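PDB 2E7Z: acetylene hydratase Ahy from Pelobacter acetylenicus, which catalyses the hydration of acetylene to acetaldehyde, using a tungsten-bis(molybdopterin guanine dinucleotide) cofactor and a [4Fe-4S] cluster. Local coordinates for residues N468-P473 with N518-P523; V464-W469 with F474-Q479. One frame throughout, in Å; residues are numbered along the deposited sequence.

Contact 1: residues N468-P473 with N518-P523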
ATOM      1  N   ASN A 468       3.742   0.335 -13.216  1.00  8.90           N
ATOM      2  CA  ASN A 468       3.923  -0.953 -12.558  1.00  8.23           C
ATOM      3  C   ASN A 468       2.909  -1.312 -11.492  1.00  9.25           C
ATOM      4  O   ASN A 468       3.008  -2.355 -10.838  1.00  9.13           O
ATOM      5  CB  ASN A 468       5.347  -1.038 -12.087  1.00  8.46           C
ATOM      6  CG  ASN A 468       6.291  -1.083 -13.277  1.00  8.05           C
ATOM      7  OD1 ASN A 468       7.051  -0.142 -13.541  1.00 10.99           O
ATOM      8  ND2 ASN A 468       6.165  -2.146 -14.065  1.00  6.30           N
ATOM      9  N   TRP A 469       1.899  -0.446 -11.387  1.00  8.35           N
ATOM     10  CA  TRP A 469       0.621  -0.822 -10.805  1.00  8.92           C
ATOM     11  C   TRP A 469      -0.354  -0.752 -11.963  1.00  8.69           C
ATOM     12  O   TRP A 469      -0.647   0.336 -12.481  1.00  9.26           O
ATOM     13  CB  TRP A 469       0.209   0.156  -9.703  1.00  9.42           C
ATOM     14  CG  TRP A 469       0.884  -0.065  -8.359  1.00  8.42           C
ATOM     15  CD1 TRP A 469       1.444  -1.217  -7.889  1.00  8.45           C
ATOM     16  CD2 TRP A 469       1.004   0.900  -7.309  1.00  8.95           C
ATOM     17  NE1 TRP A 469       1.907  -1.026  -6.607  1.00  9.52           N
ATOM     18  CE2 TRP A 469       1.658   0.269  -6.233  1.00  8.91           C
ATOM     19  CE3 TRP A 469       0.644   2.250  -7.186  1.00 11.20           C
ATOM     20  CZ2 TRP A 469       1.953   0.936  -5.051  1.00 10.07           C
ATOM     21  CZ3 TRP A 469       0.945   2.905  -6.010  1.00 10.89           C
ATOM     22  CH2 TRP A 469       1.583   2.254  -4.960  1.00 11.63           C
ATOM     23  N   GLU A 470      -0.818  -1.919 -12.392  1.00  8.31           N
ATOM     24  CA  GLU A 470      -1.660  -1.981 -13.581  1.00  9.13           C
ATOM     25  C   GLU A 470      -3.014  -1.388 -13.291  1.00  9.06           C
ATOM     26  O   GLU A 470      -3.729  -1.831 -12.378  1.00  9.90           O
ATOM     27  CB  GLU A 470      -1.742  -3.416 -14.075  1.00  8.96           C
ATOM     28  CG  GLU A 470      -2.594  -3.572 -15.339  1.00  9.98           C
ATOM     29  CD  GLU A 470      -1.958  -4.460 -16.408  1.00  9.47           C
ATOM     30  OE1 GLU A 470      -1.014  -3.999 -17.083  1.00 10.27           O
ATOM     31  OE2 GLU A 470      -2.415  -5.610 -16.609  1.00  9.84           O
ATOM     32  N   GLY A 471      -3.348  -0.365 -14.067  1.00  9.12           N
ATOM     33  CA  GLY A 471      -4.542   0.445 -13.789  1.00 10.02           C
ATOM     34  C   GLY A 471      -4.191   1.912 -13.969  1.00 10.12           C
ATOM     35  O   GLY A 471      -4.970   2.685 -14.522  1.00 10.50           O
ATOM     36  N   ILE A 472      -2.991   2.307 -13.560  1.00 10.28           N
ATOM     37  CA  ILE A 472      -2.605   3.707 -13.710  1.00 10.52           C
ATOM     38  C   ILE A 472      -2.625   4.049 -15.205  1.00 10.59           C
ATOM     39  O   ILE A 472      -2.014   3.348 -15.993  1.00 11.03           O
ATOM     40  CB  ILE A 472      -1.207   3.970 -13.131  1.00 10.24           C
ATOM     41  CG1 ILE A 472      -1.151   3.601 -11.650  1.00 11.18           C
ATOM     42  CG2 ILE A 472      -0.819   5.455 -13.315  1.00 10.31           C
ATOM     43  CD1 ILE A 472       0.258   3.735 -11.037  1.00 12.64           C
ATOM     44  N   PRO A 473      -3.382   5.091 -15.599  1.00 12.10           N
ATOM     45  CA  PRO A 473      -3.581   5.369 -17.017  1.00 12.33           C
ATOM     46  C   PRO A 473      -2.463   6.186 -17.702  1.00 12.40           C
ATOM     47  O   PRO A 473      -2.736   6.905 -18.662  1.00 13.40           O
ATOM     48  CB  PRO A 473      -4.896   6.154 -17.022  1.00 13.36           C
ATOM     49  CG  PRO A 473      -4.892   6.875 -15.738  1.00 14.18           C
ATOM     50  CD  PRO A 473      -4.195   5.982 -14.743  1.00 12.45           C
ATOM     51  N   ASN A 518      11.456  -4.457 -23.567  1.00  8.23           N
ATOM     52  CA  ASN A 518      11.111  -4.293 -24.972  1.00  8.85           C
ATOM     53  C   ASN A 518       9.856  -5.057 -25.313  1.00  8.86           C
ATOM     54  O   ASN A 518       9.097  -4.621 -26.181  1.00  9.94           O
ATOM     55  CB  ASN A 518      12.291  -4.704 -25.855  1.00  9.17           C
ATOM     56  CG  ASN A 518      13.349  -3.642 -25.907  1.00 10.94           C
ATOM     57  OD1 ASN A 518      13.047  -2.466 -25.771  1.00 11.51           O
ATOM     58  ND2 ASN A 518      14.598  -4.050 -26.109  1.00 13.01           N
ATOM     59  N   TYR A 519       9.621  -6.172 -24.627  1.00  8.91           N
ATOM     60  CA  TYR A 519       8.355  -6.898 -24.810  1.00  9.51           C
ATOM     61  C   TYR A 519       7.153  -6.105 -24.266  1.00  8.97           C
ATOM     62  O   TYR A 519       6.126  -5.971 -24.937  1.00  9.42           O
ATOM     63  CB  TYR A 519       8.424  -8.292 -24.168  1.00  9.76           C
ATOM     64  CG  TYR A 519       7.114  -9.066 -24.332  1.00 10.29           C
ATOM     65  CD1 TYR A 519       6.649  -9.457 -25.586  1.00 11.30           C
ATOM     66  CD2 TYR A 519       6.326  -9.377 -23.217  1.00 11.30           C
ATOM     67  CE1 TYR A 519       5.437 -10.126 -25.714  1.00 11.93           C
ATOM     68  CE2 TYR A 519       5.126 -10.066 -23.339  1.00 11.58           C
ATOM     69  CZ  TYR A 519       4.697 -10.435 -24.588  1.00 11.62           C
ATOM     70  OH  TYR A 519       3.491 -11.101 -24.702  1.00 13.68           O
ATOM     71  N   ARG A 520       7.296  -5.546 -23.059  1.00  8.20           N
ATOM     72  CA  ARG A 520       6.239  -4.727 -22.483  1.00  8.81           C
ATOM     73  C   ARG A 520       5.811  -3.608 -23.454  1.00  8.42           C
ATOM     74  O   ARG A 520       4.618  -3.352 -23.617  1.00  8.96           O
ATOM     75  CB  ARG A 520       6.728  -4.179 -21.135  1.00  8.00           C
ATOM     76  CG  ARG A 520       5.846  -3.181 -20.420  1.00  8.25           C
ATOM     77  CD  ARG A 520       4.611  -3.837 -19.767  1.00  8.55           C
ATOM     78  NE  ARG A 520       4.030  -2.875 -18.811  1.00  8.00           N
ATOM     79  CZ  ARG A 520       2.731  -2.629 -18.614  1.00  7.55           C
ATOM     80  NH1 ARG A 520       1.751  -3.226 -19.313  1.00  8.32           N
ATOM     81  NH2 ARG A 520       2.409  -1.699 -17.732  1.00  8.67           N
ATOM     82  N   ILE A 521       6.791  -2.946 -24.093  1.00  8.96           N
ATOM     83  CA  ILE A 521       6.476  -1.857 -25.019  1.00  8.73           C
ATOM     84  C   ILE A 521       6.329  -2.276 -26.473  1.00 10.33           C
ATOM     85  O   ILE A 521       6.146  -1.418 -27.344  1.00 10.80           O
ATOM     86  CB  ILE A 521       7.507  -0.692 -24.891  1.00  8.76           C
ATOM     87  CG1 ILE A 521       8.890  -1.146 -25.379  1.00 10.43           C
ATOM     88  CG2 ILE A 521       7.515  -0.184 -23.470  1.00  9.95           C
ATOM     89  CD1 ILE A 521       9.980  -0.063 -25.351  1.00 11.74           C
ATOM     90  N   SER A 522       6.375  -3.582 -26.735  1.00 10.48           N
ATOM     91  CA  SER A 522       6.400  -4.056 -28.116  1.00 11.53           C
ATOM     92  C   SER A 522       5.245  -3.545 -29.002  1.00 12.13           C
ATOM     93  O   SER A 522       5.478  -3.294 -30.184  1.00 12.95           O
ATOM     94  CB  SER A 522       6.564  -5.578 -28.159  1.00 12.12           C
ATOM     95  OG  SER A 522       5.502  -6.224 -27.491  1.00 11.94           O
ATOM     96  N   PRO A 523       4.010  -3.356 -28.466  1.00 11.89           N
ATOM     97  CA  PRO A 523       2.946  -2.894 -29.387  1.00 12.96           C
ATOM     98  C   PRO A 523       3.215  -1.498 -29.975  1.00 13.76           C
ATOM     99  O   PRO A 523       2.627  -1.155 -31.002  1.00 14.90           O
ATOM    100  CB  PRO A 523       1.699  -2.904 -28.506  1.00 14.01           C
ATOM    101  CG  PRO A 523       2.023  -3.841 -27.386  1.00 13.36           C
ATOM    102  CD  PRO A 523       3.480  -3.585 -27.112  1.00 12.30           C
TER
HETATM  103  O   HOH W   1      -0.565  -1.397 -17.597  1.00  9.66           O
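Glu470 and Arg520 both carry CG on the far side from the backbone N (chi1 -179° and 174°), and each chain then bends at chi2, which swings the carboxylate toward the guanidinium in a buried, water-bridged salt bridge. The bridge joins the loop between strands 452-455 and 474-476 to the last turn of helix 513-520 in this DMSO reductase family enzyme. The direct link is long: OE1 of Glu470 lies 3.6 Å from NH1 of Arg520, with the carboxylate and guanidinium planes turned 45° apart. Water 1 adds a second link, through NH2. It donates to Glu470 OE1 at 2.7 Å and accepts from Arg520 NH2 at 3.0 Å, sitting in the guanidinium plane at its edge. Both charged groups have further partners that fix their rotation: Glu470 OE1 and OE2 take hydrogen bonds from Ile334 N and Ser335 OG, and Arg520 NH1 donates to Val332 O. Val332, Ile334 and Ser335 thus grip both ends of the pair. Beyond Arg520 the helix gives way at Ile521, and the turn is tied back by two bonds to the Tyr519 carbonyl, one from Ser522 N and one from Ser522 OG, whose hydroxyl approaches Tyr519 O on a lone pair at 2.6 Å.

Contact 2: residues V464-W469 with F474-Q479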
ATOM      1  N   VAL A 464      13.253   1.966 -16.170  1.00  7.72           N
ATOM      2  CA  VAL A 464      11.895   1.498 -15.864  1.00  7.69           C
ATOM      3  C   VAL A 464      10.914   2.005 -16.906  1.00  7.55           C
ATOM      4  O   VAL A 464      10.935   3.182 -17.265  1.00  8.30           O
ATOM      5  CB  VAL A 464      11.403   2.005 -14.466  1.00  9.01           C
ATOM      6  CG1 VAL A 464       9.980   1.504 -14.180  1.00  9.74           C
ATOM      7  CG2 VAL A 464      12.326   1.557 -13.352  1.00  9.51           C
ATOM      8  N   VAL A 465      10.068   1.097 -17.385  1.00  7.28           N
ATOM      9  CA  VAL A 465       8.855   1.488 -18.085  1.00  8.13           C
ATOM     10  C   VAL A 465       7.698   1.345 -17.107  1.00  7.29           C
ATOM     11  O   VAL A 465       7.525   0.299 -16.488  1.00  7.54           O
ATOM     12  CB  VAL A 465       8.610   0.583 -19.326  1.00  9.05           C
ATOM     13  CG1 VAL A 465       7.178   0.738 -19.886  1.00  9.88           C
ATOM     14  CG2 VAL A 465       9.639   0.890 -20.408  1.00  9.43           C
ATOM     15  N   GLN A 466       6.903   2.406 -16.995  1.00  8.67           N
ATOM     16  CA  GLN A 466       5.695   2.382 -16.159  1.00  8.28           C
ATOM     17  C   GLN A 466       4.464   2.227 -17.047  1.00  8.98           C
ATOM     18  O   GLN A 466       4.555   2.396 -18.261  1.00 10.53           O
ATOM     19  CB  GLN A 466       5.594   3.693 -15.384  1.00  9.56           C
ATOM     20  CG  GLN A 466       6.709   3.807 -14.358  1.00  9.57           C
ATOM     21  CD  GLN A 466       6.481   4.910 -13.346  1.00 11.94           C
ATOM     22  OE1 GLN A 466       6.072   6.002 -13.713  1.00 14.94           O
ATOM     23  NE2 GLN A 466       6.761   4.627 -12.062  1.00 13.02           N
ATOM     24  N   PRO A 467       3.285   1.958 -16.451  1.00  8.91           N
ATOM     25  CA  PRO A 467       3.036   1.823 -15.008  1.00  9.09           C
ATOM     26  C   PRO A 467       3.266   0.416 -14.462  1.00  9.00           C
ATOM     27  O   PRO A 467       3.018  -0.568 -15.165  1.00  9.77           O
ATOM     28  CB  PRO A 467       1.553   2.187 -14.891  1.00  9.08           C
ATOM     29  CG  PRO A 467       0.945   1.676 -16.204  1.00 10.17           C
ATOM     30  CD  PRO A 467       2.041   1.915 -17.249  1.00  9.06           C
ATOM     31  N   ASN A 468       3.742   0.335 -13.216  1.00  8.90           N
ATOM     32  CA  ASN A 468       3.923  -0.953 -12.558  1.00  8.23           C
ATOM     33  C   ASN A 468       2.909  -1.312 -11.492  1.00  9.25           C
ATOM     34  O   ASN A 468       3.008  -2.355 -10.838  1.00  9.13           O
ATOM     35  CB  ASN A 468       5.347  -1.038 -12.087  1.00  8.46           C
ATOM     36  CG  ASN A 468       6.291  -1.083 -13.277  1.00  8.05           C
ATOM     37  OD1 ASN A 468       7.051  -0.142 -13.541  1.00 10.99           O
ATOM     38  ND2 ASN A 468       6.165  -2.146 -14.065  1.00  6.30           N
ATOM     39  N   TRP A 469       1.899  -0.446 -11.387  1.00  8.35           N
ATOM     40  CA  TRP A 469       0.621  -0.822 -10.805  1.00  8.92           C
ATOM     41  C   TRP A 469      -0.354  -0.752 -11.963  1.00  8.69           C
ATOM     42  O   TRP A 469      -0.647   0.336 -12.481  1.00  9.26           O
ATOM     43  CB  TRP A 469       0.209   0.156  -9.703  1.00  9.42           C
ATOM     44  CG  TRP A 469       0.884  -0.065  -8.359  1.00  8.42           C
ATOM     45  CD1 TRP A 469       1.444  -1.217  -7.889  1.00  8.45           C
ATOM     46  CD2 TRP A 469       1.004   0.900  -7.309  1.00  8.95           C
ATOM     47  NE1 TRP A 469       1.907  -1.026  -6.607  1.00  9.52           N
ATOM     48  CE2 TRP A 469       1.658   0.269  -6.233  1.00  8.91           C
ATOM     49  CE3 TRP A 469       0.644   2.250  -7.186  1.00 11.20           C
ATOM     50  CZ2 TRP A 469       1.953   0.936  -5.051  1.00 10.07           C
ATOM     51  CZ3 TRP A 469       0.945   2.905  -6.010  1.00 10.89           C
ATOM     52  CH2 TRP A 469       1.583   2.254  -4.960  1.00 11.63           C
ATOM     53  N   PHE A 474      -1.233   6.084 -17.212  1.00 11.69           N
ATOM     54  CA  PHE A 474      -0.090   6.673 -17.888  1.00 11.74           C
ATOM     55  C   PHE A 474       1.143   5.977 -17.376  1.00 11.90           C
ATOM     56  O   PHE A 474       1.111   5.312 -16.331  1.00 11.92           O
ATOM     57  CB  PHE A 474       0.023   8.175 -17.583  1.00 12.94           C
ATOM     58  CG  PHE A 474       0.292   8.475 -16.136  1.00 12.95           C
ATOM     59  CD1 PHE A 474      -0.755   8.601 -15.234  1.00 13.96           C
ATOM     60  CD2 PHE A 474       1.594   8.634 -15.669  1.00 13.69           C
ATOM     61  CE1 PHE A 474      -0.500   8.869 -13.900  1.00 15.15           C
ATOM     62  CE2 PHE A 474       1.852   8.887 -14.327  1.00 16.25           C
ATOM     63  CZ  PHE A 474       0.793   9.007 -13.442  1.00 17.02           C
ATOM     64  N   GLY A 475       2.237   6.156 -18.101  1.00 10.94           N
ATOM     65  CA  GLY A 475       3.538   5.708 -17.600  1.00 11.06           C
ATOM     66  C   GLY A 475       4.572   6.789 -17.802  1.00 11.02           C
ATOM     67  O   GLY A 475       4.609   7.411 -18.864  1.00 12.56           O
ATOM     68  N   ASN A 476       5.387   7.028 -16.776  1.00 10.66           N
ATOM     69  CA  ASN A 476       6.612   7.829 -16.916  1.00 11.17           C
ATOM     70  C   ASN A 476       7.822   6.940 -17.154  1.00 10.65           C
ATOM     71  O   ASN A 476       8.009   5.942 -16.468  1.00 12.38           O
ATOM     72  CB  ASN A 476       6.856   8.677 -15.660  1.00 10.82           C
ATOM     73  CG  ASN A 476       5.812   9.771 -15.482  1.00 12.31           C
ATOM     74  OD1 ASN A 476       5.322  10.015 -14.377  1.00 14.23           O
ATOM     75  ND2 ASN A 476       5.441  10.401 -16.573  1.00 12.53           N
ATOM     76  N   THR A 477       8.650   7.311 -18.118  1.00  9.76           N
ATOM     77  CA  THR A 477       9.915   6.607 -18.311  1.00  9.09           C
ATOM     78  C   THR A 477      10.961   7.019 -17.270  1.00  8.99           C
ATOM     79  O   THR A 477      10.982   8.163 -16.818  1.00  9.65           O
ATOM     80  CB  THR A 477      10.454   6.863 -19.730  1.00  9.25           C
ATOM     81  OG1 THR A 477      10.573   8.284 -19.922  1.00 10.10           O
ATOM     82  CG2 THR A 477       9.505   6.288 -20.773  1.00  9.65           C
ATOM     83  N   SER A 478      11.812   6.061 -16.913  1.00  8.83           N
ATOM     84  CA  SER A 478      12.926   6.283 -16.021  1.00  8.68           C
ATOM     85  C   SER A 478      14.213   5.822 -16.678  1.00  8.71           C
ATOM     86  O   SER A 478      14.343   4.658 -17.039  1.00  7.69           O
ATOM     87  CB  SER A 478      12.716   5.509 -14.729  1.00  7.96           C
ATOM     88  OG  SER A 478      13.666   5.942 -13.783  1.00  8.61           O
ATOM     89  N   GLN A 479      15.172   6.728 -16.825  1.00  8.56           N
ATOM     90  CA  GLN A 479      16.465   6.356 -17.379  1.00  8.46           C
ATOM     91  C   GLN A 479      17.369   5.779 -16.323  1.00  9.77           C
ATOM     92  O   GLN A 479      17.312   6.200 -15.148  1.00  9.36           O
ATOM     93  CB  GLN A 479      17.107   7.579 -18.024  1.00 10.02           C
ATOM     94  CG  GLN A 479      16.286   8.173 -19.166  1.00 10.52           C
ATOM     95  CD  GLN A 479      17.055   9.263 -19.857  1.00 10.76           C
ATOM     96  OE1 GLN A 479      17.280  10.332 -19.297  1.00 12.26           O
ATOM     97  NE2 GLN A 479      17.530   8.967 -21.052  1.00 13.15           N
TER
HETATM   98  O   HOH W   2       2.751   5.267 -13.738  1.00 15.87           O
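Two reciprocal backbone hydrogen bonds join Val464 and Ser478 as an antiparallel hydrogen-bonded pair, a single beta bridge near the base of the turn that reverses the chain between residues 467 and 474. Val464 N donates to Ser478 O and Ser478 N to Val464 O, both at 3.0 Å. Further along, a side chain takes over from the backbone: Gln466, with CG beside its own backbone N (chi1 -67°) and an extended chain beyond, reaches alongside Asn476, whose N gives OE1 a weak hydrogen bond of 3.3 Å. Water 2 donates to Phe474 O and, weakly, to the same OE1, while NE2 is held by Gln113 OE1. An alanine in place of Gln466 would probably leave Asn476 N and Gln113 OE1 without this amide and open a gap beside Asn476. Gly475 CA lies 3.5 Å from Gln466 O in a CA-H...O contact. A side chain on this glycine would run into that carbonyl. The cis peptide before Pro467 turns the chain here, and the proline ring packs against the Phe474 carbonyl. Strand 474-476 also pairs antiparallel with strand 536-538, Gly475 bonding to Tyr537 through the backbone. At the bridge itself, Val464 CB meets Ser478 CB at 3.8 Å.

Contacts 1 and 2 share Asn468 and Trp469 and lie with centres 8 Å apart, so one loop serves both: contact 2 folds residues 464-469 back on 474-479, and contact 1 ties the continuing chain to helix 513-520. Arg520 connects them directly, its NH2 lying 2.9 Å from Pro467 O in a weak hydrogen bond, while Ile521 CG2 packs on Val465 CG1 at 3.7 Å. Both contacts lie near cofactor-binding residues: between nearest atoms, the Val464 side chain is about 4 Å from that of Arg462 and about 9 Å from a molybdopterin guanine dinucleotide, and the Arg520 side chain about 9 Å from that of Glu109. The shared Trp469 side chain touches the active-site Asp10.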